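Local coordinates for aminopentol aminotransferase (Sphingopyxis macrogoltabida, PDB 6HBS), which transfers the amino group of aminopentol, the hydrolysed form of fumonisin B1, to pyruvate with the help of pyridoxal 5'-phosphate, at residues A[208-217]-A[244-252]. Sequence-based numbering, arbitrary orientation.
Sequences AQLEFARTAR and WTHLGIEPD
R217 reaches from helix 210-223 to the loop leading into strand 253-256 and grips it at two points. Its CG stands anti to the backbone N (chi1 176°), and bends at chi2 and chi3 then turn the guanidinium onto the loop. NH1 donates to E250 O at 2.9 Å, in the plane of that carbonyl, while NH2 forms a salt bridge with D252 OD2, also at 2.9 Å, through the carboxylate's syn lone pair. The guanidinium and carboxylate planes lie 71° apart, so this is no flat, two-pronged pairing, and the second link, NH1 to D252 OD1, is weak. D221 also pairs with R217, and K274 with D252. Were R217 an alanine, E250 O would probably lose this donor and D252 a cationic partner, weakening the hold on this end of the loop.

Toward the start of the helix the contact turns apolar. A213 CB sits over one face of the W244 six-membered ring, 3.8 Å from its centroid in a CH-pi contact, and L247 CD1 lies over the same face. W244 NE1 bonds P196 O. I249 sets CG2 against R217 CB and CD1 against R214 CG, each at 3.8 Å. Beyond it, one water accepts from R214 NE and donates to L247 O.

Within this class-III aminotransferase fold, greasy contacts thus seat the loop on the helix, and R217, through one carbonyl and one carboxylate, ties it down where strand 253-256 enters the seven-stranded sheet.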
# COMPACT_ATOMS: atom_id res chain seq x y z
N ALA A 208 26.37 11.15 -1.75
CA ALA A 208 26.50 11.03 -3.21
C ALA A 208 27.65 11.92 -3.65
O ALA A 208 27.79 13.04 -3.14
CB ALA A 208 25.24 11.41 -3.95
N GLN A 209 28.44 11.40 -4.58
CA GLN A 209 29.53 12.14 -5.16
C GLN A 209 28.97 12.90 -6.36
O GLN A 209 28.19 12.38 -7.15
CB GLN A 209 30.68 11.21 -5.55
CG GLN A 209 31.49 10.73 -4.36
CD GLN A 209 32.31 9.48 -4.61
OE1 GLN A 209 32.67 9.14 -5.73
NE2 GLN A 209 32.62 8.78 -3.52
N LEU A 210 29.42 14.15 -6.48
CA LEU A 210 29.01 15.03 -7.52
C LEU A 210 29.25 14.40 -8.90
O LEU A 210 28.39 14.46 -9.76
CB LEU A 210 29.81 16.32 -7.33
CG LEU A 210 29.42 17.49 -8.22
CD1 LEU A 210 27.92 17.73 -8.18
CD2 LEU A 210 30.19 18.74 -7.81
N GLU A 211 30.42 13.78 -9.10
CA GLU A 211 30.73 13.30 -10.43
C GLU A 211 29.76 12.16 -10.77
O GLU A 211 29.37 12.02 -11.92
CB GLU A 211 32.20 12.89 -10.59
CG GLU A 211 32.85 13.54 -11.81
CD GLU A 211 32.54 15.03 -11.98
OE1 GLU A 211 31.87 15.38 -12.98
OE2 GLU A 211 32.93 15.83 -11.11
N PHE A 212 29.38 11.38 -9.75
CA PHE A 212 28.45 10.26 -9.96
C PHE A 212 27.09 10.82 -10.42
O PHE A 212 26.53 10.36 -11.39
CB PHE A 212 28.40 9.37 -8.72
CG PHE A 212 27.22 8.44 -8.71
CD1 PHE A 212 27.15 7.38 -9.59
CD2 PHE A 212 26.15 8.65 -7.84
CE1 PHE A 212 26.06 6.52 -9.59
CE2 PHE A 212 25.06 7.79 -7.84
CZ PHE A 212 25.01 6.74 -8.72
N ALA A 213 26.59 11.83 -9.71
CA ALA A 213 25.27 12.42 -9.94
C ALA A 213 25.21 13.11 -11.31
O ALA A 213 24.25 12.95 -12.04
CB ALA A 213 24.90 13.35 -8.80
N ARG A 214 26.27 13.85 -11.67
CA ARG A 214 26.36 14.48 -12.97
C ARG A 214 26.36 13.43 -14.08
O ARG A 214 25.67 13.56 -15.06
CB ARG A 214 27.61 15.35 -13.07
CG ARG A 214 27.47 16.67 -12.34
CD ARG A 214 28.81 17.33 -12.11
NE ARG A 214 28.58 18.61 -11.45
CZ ARG A 214 29.54 19.43 -11.02
NH1 ARG A 214 30.79 19.00 -10.90
NH2 ARG A 214 29.24 20.68 -10.72
N THR A 215 27.14 12.37 -13.92
CA THR A 215 27.16 11.35 -14.92
C THR A 215 25.76 10.71 -15.08
O THR A 215 25.33 10.43 -16.18
CB THR A 215 28.21 10.29 -14.61
OG1 THR A 215 29.46 10.97 -14.51
CG2 THR A 215 28.23 9.21 -15.67
N ALA A 216 25.04 10.49 -13.98
CA ALA A 216 23.70 9.93 -14.09
C ALA A 216 22.85 10.87 -14.96
O ALA A 216 22.14 10.41 -15.89
CB ALA A 216 23.10 9.72 -12.71
N ARG A 217 22.94 12.17 -14.69
CA ARG A 217 22.04 13.13 -15.35
C ARG A 217 22.43 13.24 -16.83
O ARG A 217 21.57 13.29 -17.71
CB ARG A 217 22.09 14.48 -14.65
CG ARG A 217 21.26 15.60 -15.29
CD ARG A 217 19.74 15.43 -15.25
NE ARG A 217 19.21 14.47 -16.21
CZ ARG A 217 17.94 14.07 -16.29
NH1 ARG A 217 17.07 14.33 -15.32
NH2 ARG A 217 17.53 13.40 -17.37
N TRP A 244 18.72 15.69 -4.02
CA TRP A 244 19.84 16.08 -4.91
C TRP A 244 19.83 17.58 -5.26
O TRP A 244 20.64 18.00 -6.10
CB TRP A 244 19.88 15.21 -6.18
CG TRP A 244 20.67 13.95 -5.94
CD1 TRP A 244 21.18 13.51 -4.75
CD2 TRP A 244 21.08 13.00 -6.93
NE1 TRP A 244 21.87 12.34 -4.93
CE2 TRP A 244 21.81 11.99 -6.25
CE3 TRP A 244 20.88 12.89 -8.30
CZ2 TRP A 244 22.35 10.90 -6.92
CZ3 TRP A 244 21.41 11.80 -8.95
CH2 TRP A 244 22.12 10.81 -8.26
N THR A 245 18.97 18.37 -4.63
CA THR A 245 18.90 19.80 -4.92
C THR A 245 20.26 20.48 -4.71
O THR A 245 20.67 21.25 -5.56
CB THR A 245 17.91 20.55 -4.02
OG1 THR A 245 16.64 19.89 -4.10
CG2 THR A 245 17.75 21.99 -4.46
N HIS A 246 20.94 20.19 -3.59
CA HIS A 246 22.24 20.81 -3.23
C HIS A 246 23.39 20.36 -4.16
O HIS A 246 24.45 20.97 -4.12
CB HIS A 246 22.56 20.57 -1.74
CG HIS A 246 21.74 21.39 -0.78
ND1 HIS A 246 21.00 20.81 0.26
CD2 HIS A 246 21.55 22.72 -0.68
CE1 HIS A 246 20.40 21.76 0.95
NE2 HIS A 246 20.72 22.94 0.39
N LEU A 247 23.20 19.34 -5.00
CA LEU A 247 24.17 18.95 -6.06
C LEU A 247 23.86 19.66 -7.39
O LEU A 247 24.58 19.45 -8.35
CB LEU A 247 24.14 17.43 -6.27
CG LEU A 247 24.56 16.58 -5.08
CD1 LEU A 247 24.69 15.12 -5.48
CD2 LEU A 247 25.87 17.07 -4.47
N GLY A 248 22.77 20.42 -7.47
CA GLY A 248 22.35 21.05 -8.74
C GLY A 248 21.91 20.03 -9.79
O GLY A 248 21.92 20.32 -10.97
N ILE A 249 21.47 18.84 -9.36
CA ILE A 249 21.04 17.80 -10.30
C ILE A 249 19.56 17.52 -10.05
O ILE A 249 19.22 17.04 -8.97
CB ILE A 249 21.88 16.52 -10.15
CG1 ILE A 249 23.37 16.79 -10.40
CG2 ILE A 249 21.35 15.43 -11.07
CD1 ILE A 249 23.69 17.13 -11.83
N GLU A 250 18.72 17.77 -11.07
CA GLU A 250 17.28 17.51 -11.02
C GLU A 250 16.95 16.22 -11.75
O GLU A 250 17.28 16.03 -12.92
CB GLU A 250 16.48 18.67 -11.61
CG GLU A 250 16.58 19.93 -10.80
CD GLU A 250 15.75 21.09 -11.31
OE1 GLU A 250 15.91 22.21 -10.78
OE2 GLU A 250 14.92 20.88 -12.21
N PRO A 251 16.25 15.28 -11.09
CA PRO A 251 15.77 14.09 -11.78
C PRO A 251 14.56 14.39 -12.69
O PRO A 251 14.00 15.49 -12.66
CB PRO A 251 15.39 13.17 -10.62
CG PRO A 251 14.90 14.14 -9.56
CD PRO A 251 15.84 15.33 -9.69
N ASP A 252 14.16 13.39 -13.45
CA ASP A 252 12.91 13.40 -14.20
C ASP A 252 11.75 12.94 -13.30
O ASP A 252 10.67 13.50 -13.41
CB ASP A 252 13.01 12.50 -15.42
CG ASP A 252 14.17 12.95 -16.30
OD1 ASP A 252 14.22 14.14 -16.57
OD2 ASP A 252 15.05 12.13 -16.60
O HOH W 1 26.05 19.78 -10.73